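Local coordinates for EtuB protein (Clostridium kluyveri DSM 555, PDB 3IO0) that forms trimers that probably build the shell of a bacterial microcompartment associated with ethanol utilisation, each chain carrying two BMC domains in tandem, at residues E66-E71 against F85-A90; Q52-D57 against L132-A137; A21-L26 against R38-I43; E6-A11 against I102-T107; S44-A49 against D75-A80. All blocks are in the same frame, centred on the assembly; numbering follows the deposited sequence.

Contact 1 of 5, residues E66-E71 against F85-A90; sequences EVATIE and FIVLKA
With chi1 of Thr69 at -171°, its hydroxyl points opposite the backbone N and its methyl CG2 swings over Val87, coming 3.6 Å from Val87 CB. The same torsion sends Thr69 OG1 to the anti lone pair of Glu71 OE2, 3.0 Å away. Val87, with CG1 opposite its N, spreads its branches: CG1 lies 3.8 Å from Ala68 CB, and CG2 touches the threonine methyl. Two successive residues can face one valine because the antiparallel register slips in a classic beta bulge. Val87 O is gripped twice, by Ala68 N at 2.7 Å and by Thr69 N at 3.2 Å, the latter on a lone pair in the carbonyl plane. Elsewhere backbone bonds pair Glu66 with Lys89, Val87 N with Thr69 O and Glu71 with Phe85. On the other face, Val67 CG2 meets Leu88 CD2 at 3.9 Å and Ile70 pairs with Ile86, branched residues suited to a face that helix 132-138 partly covers. Glu66 OE1 and Lys89 NZ stay 4.5 Å apart, too far for a salt bridge. Backbone bonds thus carry the pairing, while one face is apolar and the other mixes apolar groups with polar ends, of which Glu71 OE1 bonds to Ser177 of a second subunit.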
# COMPACT_ATOMS: atom_id res chain seq x y z
N GLU A 66 27.87 7.31 -3.90
CA GLU A 66 27.52 5.93 -3.57
C GLU A 66 26.05 5.88 -3.16
O GLU A 66 25.41 6.92 -2.98
CB GLU A 66 28.41 5.41 -2.45
CG GLU A 66 29.86 5.21 -2.84
CD GLU A 66 30.64 4.47 -1.76
OE1 GLU A 66 30.45 4.77 -0.56
OE2 GLU A 66 31.45 3.58 -2.12
N VAL A 67 25.51 4.67 -3.04
CA VAL A 67 24.09 4.51 -2.80
C VAL A 67 23.85 4.25 -1.32
O VAL A 67 24.29 3.24 -0.78
CB VAL A 67 23.51 3.39 -3.68
CG1 VAL A 67 22.10 3.03 -3.25
CG2 VAL A 67 23.55 3.80 -5.16
N ALA A 68 23.15 5.17 -0.67
CA ALA A 68 22.82 5.02 0.74
C ALA A 68 21.58 4.15 0.88
O ALA A 68 21.57 3.18 1.63
CB ALA A 68 22.61 6.37 1.38
N THR A 69 20.52 4.48 0.15
CA THR A 69 19.30 3.69 0.26
C THR A 69 18.42 3.83 -0.98
O THR A 69 18.31 4.91 -1.56
CB THR A 69 18.52 4.04 1.56
OG1 THR A 69 17.44 3.12 1.73
CG2 THR A 69 17.94 5.43 1.51
N ILE A 70 17.81 2.72 -1.39
CA ILE A 70 16.79 2.74 -2.44
C ILE A 70 15.53 2.06 -1.90
O ILE A 70 15.55 0.86 -1.66
CB ILE A 70 17.24 1.99 -3.70
CG1 ILE A 70 18.59 2.49 -4.18
CG2 ILE A 70 16.17 2.08 -4.79
CD1 ILE A 70 19.33 1.50 -5.04
N GLU A 71 14.46 2.82 -1.71
CA GLU A 71 13.20 2.29 -1.19
C GLU A 71 12.00 2.61 -2.09
O GLU A 71 11.98 3.64 -2.76
CB GLU A 71 12.95 2.80 0.22
CG GLU A 71 14.17 2.71 1.12
CD GLU A 71 13.90 3.11 2.56
OE1 GLU A 71 12.77 2.91 3.05
OE2 GLU A 71 14.84 3.62 3.21
N PHE A 85 12.29 6.39 -3.76
CA PHE A 85 13.10 7.14 -2.80
C PHE A 85 14.55 6.69 -2.83
O PHE A 85 14.89 5.62 -2.31
CB PHE A 85 12.51 7.02 -1.40
CG PHE A 85 13.30 7.74 -0.34
CD1 PHE A 85 13.38 9.13 -0.32
CD2 PHE A 85 13.93 7.03 0.68
CE1 PHE A 85 14.10 9.80 0.68
CE2 PHE A 85 14.65 7.68 1.67
CZ PHE A 85 14.73 9.08 1.68
N ILE A 86 15.39 7.51 -3.44
CA ILE A 86 16.80 7.20 -3.66
C ILE A 86 17.65 8.20 -2.92
O ILE A 86 17.47 9.41 -3.07
CB ILE A 86 17.14 7.23 -5.16
CG1 ILE A 86 16.38 6.13 -5.89
CG2 ILE A 86 18.63 7.07 -5.37
CD1 ILE A 86 16.32 6.32 -7.40
N VAL A 87 18.57 7.69 -2.10
CA VAL A 87 19.52 8.54 -1.39
C VAL A 87 20.94 8.14 -1.77
O VAL A 87 21.33 6.99 -1.61
CB VAL A 87 19.33 8.51 0.15
CG1 VAL A 87 20.38 9.35 0.85
CG2 VAL A 87 17.97 9.04 0.52
N LEU A 88 21.68 9.11 -2.31
CA LEU A 88 23.08 8.95 -2.65
C LEU A 88 23.93 9.64 -1.61
O LEU A 88 23.56 10.72 -1.13
CB LEU A 88 23.35 9.57 -4.02
CG LEU A 88 22.50 9.12 -5.20
CD1 LEU A 88 22.88 9.90 -6.45
CD2 LEU A 88 22.68 7.63 -5.42
N LYS A 89 25.06 9.04 -1.25
CA LYS A 89 25.99 9.62 -0.28
C LYS A 89 27.33 10.01 -0.89
O LYS A 89 27.82 9.37 -1.84
CB LYS A 89 26.19 8.69 0.91
CG LYS A 89 26.79 7.33 0.58
CD LYS A 89 27.03 6.53 1.86
CE LYS A 89 27.62 5.16 1.57
NZ LYS A 89 27.40 4.27 2.73
N ALA A 90 27.92 11.07 -0.35
CA ALA A 90 29.18 11.63 -0.84
C ALA A 90 29.91 12.33 0.28
O ALA A 90 29.28 12.82 1.22
CB ALA A 90 28.92 12.62 -1.97

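Contact 2 of 5, residues Q52-D57 against L132-A137; sequences QMMAAD and LIFEKA
The Phe134 ring is met obliquely by the carboxylate of Asp57, the two planes standing 59° apart, with Asp57 OD2 3.4 Å from Phe134 CD2. One face of the ring carries Ile133 CG2, 4.0 Å above the plane and offset toward the rim. Met54 makes a Met-aromatic contact, its SD 4.4 Å from the ring centroid and well off the normal; the bend at chi2 (-54°) brings the sulfur back to Phe134 CZ although the side chain sets out away from the other helix. Met53 CB touches the ring as well, 3.5 Å from Phe134 CE1, and outside the two segments Phe146 meets the same ring at an inclination.

The two helices cross with their N-to-C directions 128° apart and their axes 9.0 Å from each other. Helix 132-138 follows the first BMC sheet in the chain yet packs on Val67 and Ile70 of that sheet, so this buried contact probably helps join the two tandem halves.

Asp57 reaches the start of helix 132-138 with CG anti to the backbone N. OD1 accepts Ile133 N at 3.0 Å, while OD2 takes Ser131 N, so both oxygens of this buried acid are satisfied by backbone N-H groups; the positive end of the helix would probably stabilise its negative charge. Beside it, the branched Ile133 fits between small and flexible neighbours: CD1 lies 3.9 Å from the methyl of Ala56, and CG2 rests on Met53 CB. Farther along, Met53 SD packs on the methyl of Ala137, 4.2 Å from its CB.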
# COMPACT_ATOMS: atom_id res chain seq x y z
N GLN A 52 13.29 6.62 -12.63
CA GLN A 52 14.16 7.42 -11.79
C GLN A 52 15.43 6.65 -11.48
O GLN A 52 16.51 7.22 -11.46
CB GLN A 52 13.46 7.84 -10.49
CG GLN A 52 12.43 8.95 -10.65
CD GLN A 52 11.03 8.44 -10.99
OE1 GLN A 52 10.85 7.30 -11.39
NE2 GLN A 52 10.04 9.30 -10.83
N MET A 53 15.29 5.34 -11.25
CA MET A 53 16.44 4.48 -11.02
C MET A 53 17.38 4.54 -12.22
O MET A 53 18.59 4.69 -12.04
CB MET A 53 16.01 3.03 -10.72
CG MET A 53 15.21 2.86 -9.44
SD MET A 53 15.12 1.17 -8.79
CE MET A 53 13.76 0.52 -9.73
N MET A 54 16.83 4.47 -13.44
CA MET A 54 17.64 4.59 -14.65
C MET A 54 18.45 5.88 -14.61
O MET A 54 19.67 5.86 -14.77
CB MET A 54 16.79 4.55 -15.92
CG MET A 54 16.28 3.17 -16.37
SD MET A 54 17.52 1.87 -16.60
CE MET A 54 18.80 2.82 -17.45
N ALA A 55 17.75 7.00 -14.38
CA ALA A 55 18.38 8.32 -14.29
C ALA A 55 19.43 8.39 -13.18
O ALA A 55 20.49 8.96 -13.38
CB ALA A 55 17.33 9.40 -14.10
N ALA A 56 19.16 7.79 -12.03
CA ALA A 56 20.13 7.81 -10.94
C ALA A 56 21.34 6.90 -11.21
O ALA A 56 22.45 7.18 -10.75
CB ALA A 56 19.45 7.43 -9.64
N ASP A 57 21.13 5.82 -11.96
CA ASP A 57 22.24 4.93 -12.29
C ASP A 57 23.19 5.65 -13.24
O ASP A 57 24.41 5.56 -13.09
CB ASP A 57 21.74 3.61 -12.87
CG ASP A 57 22.76 2.46 -12.73
OD1 ASP A 57 23.29 2.24 -11.61
OD2 ASP A 57 23.01 1.76 -13.75
N LEU A 132 25.82 0.85 -9.74
CA LEU A 132 25.47 0.82 -8.31
C LEU A 132 23.99 0.78 -7.96
O LEU A 132 23.61 0.08 -7.02
CB LEU A 132 26.14 1.97 -7.59
CG LEU A 132 27.66 1.93 -7.59
CD1 LEU A 132 28.21 3.33 -7.40
CD2 LEU A 132 28.13 1.01 -6.48
N ILE A 133 23.16 1.54 -8.68
CA ILE A 133 21.73 1.53 -8.38
C ILE A 133 21.14 0.12 -8.50
O ILE A 133 20.65 -0.43 -7.51
CB ILE A 133 20.92 2.53 -9.23
CG1 ILE A 133 21.26 3.96 -8.81
CG2 ILE A 133 19.42 2.28 -9.07
CD1 ILE A 133 20.65 4.39 -7.48
N PHE A 134 21.24 -0.47 -9.69
CA PHE A 134 20.61 -1.75 -9.97
C PHE A 134 21.33 -2.90 -9.31
O PHE A 134 20.74 -3.96 -9.11
CB PHE A 134 20.48 -1.97 -11.47
CG PHE A 134 19.72 -0.89 -12.16
CD1 PHE A 134 18.42 -0.58 -11.77
CD2 PHE A 134 20.31 -0.15 -13.18
CE1 PHE A 134 17.71 0.43 -12.40
CE2 PHE A 134 19.60 0.86 -13.83
CZ PHE A 134 18.30 1.16 -13.43
N GLU A 135 22.59 -2.68 -8.96
CA GLU A 135 23.30 -3.66 -8.15
C GLU A 135 22.72 -3.72 -6.74
O GLU A 135 22.55 -4.80 -6.18
CB GLU A 135 24.77 -3.33 -8.07
CG GLU A 135 25.45 -3.27 -9.40
CD GLU A 135 26.92 -3.05 -9.25
OE1 GLU A 135 27.57 -2.71 -10.25
OE2 GLU A 135 27.44 -3.20 -8.12
N LYS A 136 22.41 -2.57 -6.16
CA LYS A 136 21.84 -2.54 -4.83
C LYS A 136 20.35 -2.95 -4.84
O LYS A 136 19.90 -3.67 -3.95
CB LYS A 136 22.05 -1.16 -4.18
CG LYS A 136 21.58 -1.04 -2.73
CD LYS A 136 22.74 -0.59 -1.85
CE LYS A 136 22.29 0.23 -0.64
NZ LYS A 136 21.48 -0.55 0.35
N ALA A 137 19.61 -2.52 -5.85
CA ALA A 137 18.16 -2.74 -5.87
C ALA A 137 17.81 -4.18 -6.21
O ALA A 137 16.88 -4.75 -5.65
CB ALA A 137 17.48 -1.78 -6.86

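Contact 3 of 5, residues A21-L26 against R38-I43; sequences ANVDSL and RSIGII
Val23 donates its backbone N-H to Arg38 O at 2.8 Å, an almost straight bond (169° at the hydrogen) that ties the loop following strand 15-20 to the residue just ahead of strand 39-45. Val23 then packs back on that strand. Its CG1 stands opposite the backbone N (chi1 180°), so CG2 falls beside N and the bonded carbonyl, 3.4 Å from Arg38 O and 3.5 Å from Ile40 CG1. Two branched residues suit this spot, because they bury apolar surface on each other and on Leu33, which touches both. As modelled, the Asn22 amide lies over one face of the Arg38 guanidinium with the planes 83° apart, a doubtful placement, since ND2 sits close to Arg38 NE and both are donors. A little farther on, Asp24 OD2 accepts Leu26 N at 3.0 Å, an Asx turn in the loop.

The loop also faces a second subunit, whose Lys166 bonds to Asn22 O and whose Asp162 accepts Asp24 N. Within the chain, strand 39-45 runs between strands 15-20 and 84-90 of the antiparallel sheet of the first circularly permuted BMC repeat. Ser39 OG bonds to Ala90 O of strand 84-90, Ile40 lies on Val87, and Val93 of helix 93-111 touches Ala21 and Ser39.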
# COMPACT_ATOMS: atom_id res chain seq x y z
N ALA A 21 23.70 19.04 3.03
CA ALA A 21 25.14 19.27 3.14
C ALA A 21 25.81 18.45 4.23
O ALA A 21 26.82 17.78 3.99
CB ALA A 21 25.41 20.75 3.34
N ASN A 22 25.24 18.49 5.43
CA ASN A 22 25.84 17.83 6.57
C ASN A 22 24.82 17.16 7.45
O ASN A 22 24.40 17.73 8.46
CB ASN A 22 26.64 18.84 7.37
CG ASN A 22 28.13 18.65 7.22
OD1 ASN A 22 28.81 19.44 6.56
ND2 ASN A 22 28.64 17.60 7.83
N VAL A 23 24.42 15.94 7.09
CA VAL A 23 23.29 15.28 7.74
C VAL A 23 23.53 15.15 9.23
O VAL A 23 24.62 14.75 9.65
CB VAL A 23 22.99 13.90 7.10
CG1 VAL A 23 21.81 13.22 7.79
CG2 VAL A 23 22.73 14.06 5.62
N ASP A 24 22.53 15.50 10.03
CA ASP A 24 22.63 15.37 11.47
C ASP A 24 23.05 13.97 11.85
O ASP A 24 22.52 13.00 11.32
CB ASP A 24 21.32 15.74 12.17
CG ASP A 24 21.50 15.94 13.66
OD1 ASP A 24 21.56 17.12 14.10
OD2 ASP A 24 21.61 14.92 14.40
N SER A 25 23.99 13.86 12.78
CA SER A 25 24.60 12.57 13.11
C SER A 25 23.62 11.54 13.69
O SER A 25 23.86 10.33 13.62
CB SER A 25 25.79 12.78 14.04
OG SER A 25 25.34 13.06 15.34
N LEU A 26 22.51 12.02 14.25
CA LEU A 26 21.46 11.13 14.73
C LEU A 26 20.81 10.30 13.61
O LEU A 26 20.22 9.25 13.87
CB LEU A 26 20.39 11.92 15.49
CG LEU A 26 20.78 12.47 16.86
CD1 LEU A 26 19.79 13.54 17.28
CD2 LEU A 26 20.84 11.36 17.89
N ARG A 38 28.96 12.55 5.06
CA ARG A 38 27.66 12.92 5.60
C ARG A 38 26.90 13.88 4.73
O ARG A 38 26.08 14.64 5.23
CB ARG A 38 27.76 13.53 7.00
CG ARG A 38 29.11 13.46 7.64
CD ARG A 38 29.76 14.82 7.69
NE ARG A 38 29.88 15.31 9.07
CZ ARG A 38 30.74 16.25 9.46
NH1 ARG A 38 31.58 16.81 8.59
NH2 ARG A 38 30.77 16.62 10.73
N SER A 39 27.14 13.87 3.43
CA SER A 39 26.31 14.68 2.57
C SER A 39 25.50 13.80 1.64
O SER A 39 25.95 12.75 1.19
CB SER A 39 27.11 15.75 1.83
OG SER A 39 28.12 15.17 1.04
N ILE A 40 24.29 14.26 1.34
CA ILE A 40 23.22 13.43 0.84
C ILE A 40 22.64 14.03 -0.43
O ILE A 40 22.51 15.25 -0.56
CB ILE A 40 22.17 13.20 2.00
CG1 ILE A 40 22.54 11.97 2.81
CG2 ILE A 40 20.74 13.05 1.55
CD1 ILE A 40 23.35 10.96 2.04
N GLY A 41 22.33 13.16 -1.38
CA GLY A 41 21.59 13.56 -2.57
C GLY A 41 20.33 12.72 -2.64
O GLY A 41 20.38 11.50 -2.46
N ILE A 42 19.19 13.36 -2.87
CA ILE A 42 17.91 12.67 -2.86
C ILE A 42 17.17 12.79 -4.18
O ILE A 42 17.08 13.87 -4.75
CB ILE A 42 17.00 13.20 -1.72
CG1 ILE A 42 17.64 12.97 -0.36
CG2 ILE A 42 15.60 12.56 -1.80
CD1 ILE A 42 17.13 13.86 0.74
N ILE A 43 16.66 11.66 -4.67
CA ILE A 43 15.66 11.67 -5.73
C ILE A 43 14.43 11.02 -5.13
O ILE A 43 14.49 9.87 -4.69
CB ILE A 43 16.12 10.91 -7.01
CG1 ILE A 43 17.46 11.45 -7.53
CG2 ILE A 43 15.08 11.01 -8.09
CD1 ILE A 43 17.39 12.88 -8.04

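Contact 4 of 5, residues E6-A11 against I102-T107; sequences EFVGTA and IALKQT
Leu104 carries this contact, pointing from its helix into the strand, where both methyls lie against the Gly9-Thr10 peptide from the helix side. CD1 reaches on to Val8 CG1 at 4.3 Å; CD2 sits 4.1 Å from Ala11 CB. This non-proline peptide is modelled cis, so at 3.0 Å resolution the finer distances here are tentative. Gly9 has a positive phi (119°), a backbone shape most readily adopted by glycine. Ala11 turns its methyl to the helix as well, 3.8 Å from Thr107 CB, and its small size is consistent with the close approach of Ala11 CA to Leu104 CA, 5.8 Å.

Thr107 is itself set by its hydroxyl. With chi1 at -73°, OG1 bonds back to Ala103 O at 2.7 Å, satisfying a polar group on a buried helix face. Behind this layer, Thr15 of the adjacent strand touches both Leu104 and Thr107, and Ala55 of helix 50-61 packs on Thr107.

Across from Thr15, Thr10 and Ala11 form a G1 beta bulge. Strand and helix run nearly parallel, 19° between their directions, the outermost strand of the sheet within this chain laid beside a helix that packs on that sheet, as in the alpha/beta fold of circularly permuted BMC domains.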
# COMPACT_ATOMS: atom_id res chain seq x y z
N GLU A 6 19.09 23.59 -0.06
CA GLU A 6 18.84 22.16 -0.21
C GLU A 6 17.99 21.75 -1.42
O GLU A 6 18.02 20.59 -1.81
CB GLU A 6 18.16 21.62 1.04
CG GLU A 6 19.07 21.47 2.24
CD GLU A 6 19.29 22.75 3.02
OE1 GLU A 6 18.77 23.83 2.62
OE2 GLU A 6 20.01 22.68 4.04
N PHE A 7 17.23 22.68 -1.99
CA PHE A 7 16.42 22.39 -3.17
C PHE A 7 17.27 22.29 -4.43
O PHE A 7 18.35 22.89 -4.49
CB PHE A 7 15.36 23.48 -3.35
CG PHE A 7 14.46 23.26 -4.53
CD1 PHE A 7 13.44 22.32 -4.47
CD2 PHE A 7 14.61 24.00 -5.69
CE1 PHE A 7 12.59 22.12 -5.56
CE2 PHE A 7 13.77 23.81 -6.77
CZ PHE A 7 12.76 22.87 -6.71
N VAL A 8 16.80 21.54 -5.42
CA VAL A 8 17.53 21.38 -6.68
C VAL A 8 16.65 21.39 -7.96
O VAL A 8 17.18 21.69 -9.02
CB VAL A 8 18.47 20.12 -6.65
CG1 VAL A 8 19.56 20.23 -7.71
CG2 VAL A 8 19.14 19.91 -5.29
N GLY A 9 15.34 21.12 -7.86
CA GLY A 9 14.43 20.79 -9.02
C GLY A 9 13.97 19.40 -8.61
O GLY A 9 14.43 18.99 -7.55
N THR A 10 13.09 18.62 -9.27
CA THR A 10 11.98 18.84 -10.24
C THR A 10 12.10 18.15 -11.59
O THR A 10 12.88 18.56 -12.44
CB THR A 10 11.32 20.21 -10.24
OG1 THR A 10 10.79 20.42 -8.93
CG2 THR A 10 10.15 20.26 -11.23
N ALA A 11 11.31 17.09 -11.75
CA ALA A 11 11.11 16.39 -13.03
C ALA A 11 9.74 15.70 -13.01
O ALA A 11 9.01 15.81 -12.03
CB ALA A 11 12.23 15.38 -13.28
N ILE A 102 22.17 15.51 -12.56
CA ILE A 102 22.13 14.52 -13.66
C ILE A 102 20.83 13.73 -13.63
O ILE A 102 20.16 13.61 -14.66
CB ILE A 102 23.31 13.52 -13.59
CG1 ILE A 102 24.64 14.23 -13.79
CG2 ILE A 102 23.15 12.43 -14.64
CD1 ILE A 102 25.83 13.36 -13.48
N ALA A 103 20.48 13.19 -12.46
CA ALA A 103 19.31 12.33 -12.30
C ALA A 103 18.02 13.03 -12.66
O ALA A 103 17.15 12.44 -13.29
CB ALA A 103 19.25 11.76 -10.90
N LEU A 104 17.91 14.30 -12.26
CA LEU A 104 16.77 15.14 -12.62
C LEU A 104 16.68 15.39 -14.12
O LEU A 104 15.59 15.28 -14.71
CB LEU A 104 16.84 16.47 -11.89
CG LEU A 104 16.41 16.49 -10.43
CD1 LEU A 104 16.73 17.86 -9.84
CD2 LEU A 104 14.93 16.15 -10.27
N LYS A 105 17.81 15.73 -14.74
CA LYS A 105 17.88 15.94 -16.19
C LYS A 105 17.39 14.72 -16.97
O LYS A 105 16.70 14.89 -17.97
CB LYS A 105 19.31 16.26 -16.64
CG LYS A 105 19.44 17.57 -17.45
CD LYS A 105 18.73 17.55 -18.82
CE LYS A 105 19.64 17.02 -19.96
NZ LYS A 105 21.00 17.68 -20.01
N GLN A 106 17.73 13.53 -16.50
CA GLN A 106 17.49 12.29 -17.24
C GLN A 106 16.14 11.62 -16.95
O GLN A 106 15.70 10.75 -17.69
CB GLN A 106 18.62 11.29 -17.00
CG GLN A 106 20.00 11.77 -17.44
CD GLN A 106 20.00 12.32 -18.86
OE1 GLN A 106 19.45 11.70 -19.78
NE2 GLN A 106 20.59 13.50 -19.03
N THR A 107 15.49 12.04 -15.87
CA THR A 107 14.27 11.40 -15.44
C THR A 107 13.20 11.37 -16.53
O THR A 107 12.73 10.30 -16.91
CB THR A 107 13.74 12.00 -14.12
OG1 THR A 107 14.59 11.58 -13.05
CG2 THR A 107 12.33 11.54 -13.81

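Contact 5 of 5, residues S44-A49 against D75-A80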
# COMPACT_ATOMS: atom_id res chain seq x y z
N SER A 44 13.34 11.77 -5.09
CA SER A 44 12.10 11.31 -4.48
C SER A 44 10.95 11.62 -5.43
O SER A 44 10.89 12.73 -5.96
CB SER A 44 11.89 12.01 -3.14
OG SER A 44 10.85 11.39 -2.38
N ALA A 45 10.05 10.66 -5.66
CA ALA A 45 8.93 10.88 -6.58
C ALA A 45 7.66 10.14 -6.20
O ALA A 45 7.70 9.09 -5.54
CB ALA A 45 9.32 10.52 -7.99
N ARG A 46 6.53 10.68 -6.65
CA ARG A 46 5.24 10.08 -6.38
C ARG A 46 4.97 8.98 -7.39
O ARG A 46 4.42 7.95 -7.05
CB ARG A 46 4.12 11.12 -6.43
CG ARG A 46 4.28 12.29 -5.45
CD ARG A 46 4.17 11.86 -3.99
NE ARG A 46 2.98 11.04 -3.74
CZ ARG A 46 1.73 11.48 -3.73
NH1 ARG A 46 1.46 12.76 -3.96
NH2 ARG A 46 0.74 10.63 -3.49
N VAL A 47 5.37 9.21 -8.65
CA VAL A 47 5.03 8.26 -9.72
C VAL A 47 6.24 7.60 -10.39
O VAL A 47 7.07 8.27 -11.01
CB VAL A 47 4.07 8.90 -10.78
CG1 VAL A 47 3.80 7.93 -11.94
CG2 VAL A 47 2.76 9.34 -10.13
N GLY A 48 6.31 6.28 -10.26
CA GLY A 48 7.32 5.47 -10.95
C GLY A 48 8.50 5.16 -10.07
O GLY A 48 8.61 5.68 -8.96
N ALA A 49 9.40 4.31 -10.57
CA ALA A 49 10.61 3.94 -9.85
C ALA A 49 11.74 3.50 -10.78
O ALA A 49 12.86 4.00 -10.64
CB ALA A 49 10.33 2.87 -8.80
N ASP A 75 2.70 4.15 -4.22
CA ASP A 75 2.23 5.47 -4.46
C ASP A 75 1.54 5.40 -5.82
O ASP A 75 0.74 4.48 -6.06
CB ASP A 75 3.42 6.41 -4.49
CG ASP A 75 3.03 7.81 -4.14
OD1 ASP A 75 1.86 8.20 -4.38
OD2 ASP A 75 3.89 8.54 -3.61
N THR A 76 1.82 6.39 -6.66
CA THR A 76 1.74 6.26 -8.11
C THR A 76 0.40 6.41 -8.81
O THR A 76 0.28 5.88 -9.89
CB THR A 76 2.27 4.87 -8.56
OG1 THR A 76 2.85 4.97 -9.87
CG2 THR A 76 1.16 3.86 -8.62
N LYS A 77 -0.60 7.13 -8.32
CA LYS A 77 -0.57 8.02 -7.21
C LYS A 77 -2.07 8.14 -6.91
O LYS A 77 -2.66 9.17 -7.21
CB LYS A 77 -0.01 9.34 -7.72
CG LYS A 77 0.13 10.43 -6.71
CD LYS A 77 -0.42 11.74 -7.27
CE LYS A 77 0.62 12.58 -8.00
NZ LYS A 77 0.15 14.01 -8.12
N GLY A 78 -2.75 7.06 -6.48
CA GLY A 78 -2.39 5.66 -6.74
C GLY A 78 -3.51 5.04 -7.57
O GLY A 78 -4.37 5.77 -8.00
N GLY A 79 -3.52 3.74 -7.88
CA GLY A 79 -2.37 2.81 -7.76
C GLY A 79 -1.70 3.01 -9.08
O GLY A 79 -1.75 4.12 -9.56
N ALA A 80 -1.11 1.99 -9.71
CA ALA A 80 -0.96 0.63 -9.22
C ALA A 80 0.52 0.24 -8.93
O ALA A 80 0.78 -0.92 -8.61
CB ALA A 80 -1.56 -0.34 -10.23
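Asp75 OD2 is gripped from two chains: by Arg46 NE at 2.7 Å within its own chain, and by Asn187 ND2 of a second subunit. The other carboxylate oxygen, OD1, accepts Arg46 NH2 at 2.8 Å. Arginine thus binds side-on, NE and one NH each to its own oxygen, and each oxygen uses its syn lone pair. The fit is not flat, since the guanidinium and carboxylate planes are 36° apart: OD2 lies only 6° out of the guanidinium plane and OD1 26° out. The bends at chi2 and chi3 of Arg46 fold the long chain back to meet Asp75.

The salt bridge joins the end of strand 39-45 to the loop before strand 84-90, at the interface of the BMC trimer. Arg46 NH1 bonds to Ala119 O of the second subunit, and Ala80 packs on Arg46 of a third; the loop 75-80 probably approaches the threefold axis.

Over one face of the guanidinium passes Lys77, its aliphatic part lying on the flat cation while NZ goes on to a salt bridge with Asp14. The peptides before Lys77 to Ala80 are modelled cis, so this detail is tentative. The Val47 side chain crosses those of Lys77 and Thr76 at about a right angle, CG2 3.7 Å from Lys77 CB. Thr76 OG1 has its hydrogen-bond partner in His82 O. Gly48 follows with positive phi, a conformation most easily adopted by glycine, and leads to Ala49 at the N-cap of helix 50-61.

Contact 2 is the buried one, about 6 Å from the chain's centre, and mixes apolar contacts with a satisfied carboxylate at a helix start; contacts 1, 3, 4 and 5 are partly buried, contact 3 farthest out at about 22 Å. Contact 1 relies on backbone bonds within the sheet, and its Val67 and Ile70 pack on helix 132-138. Contacts 3 and 5 use opposite ends of strand 39-45 and both meet another subunit, yet one holds its loop by a backbone bond and apolar branches, the other by charge. Contact 4 has no hydrogen bond between its segments; its helix 93-111 also meets Ala55 of contact 2. Contact 2 alone is untouched by another chain.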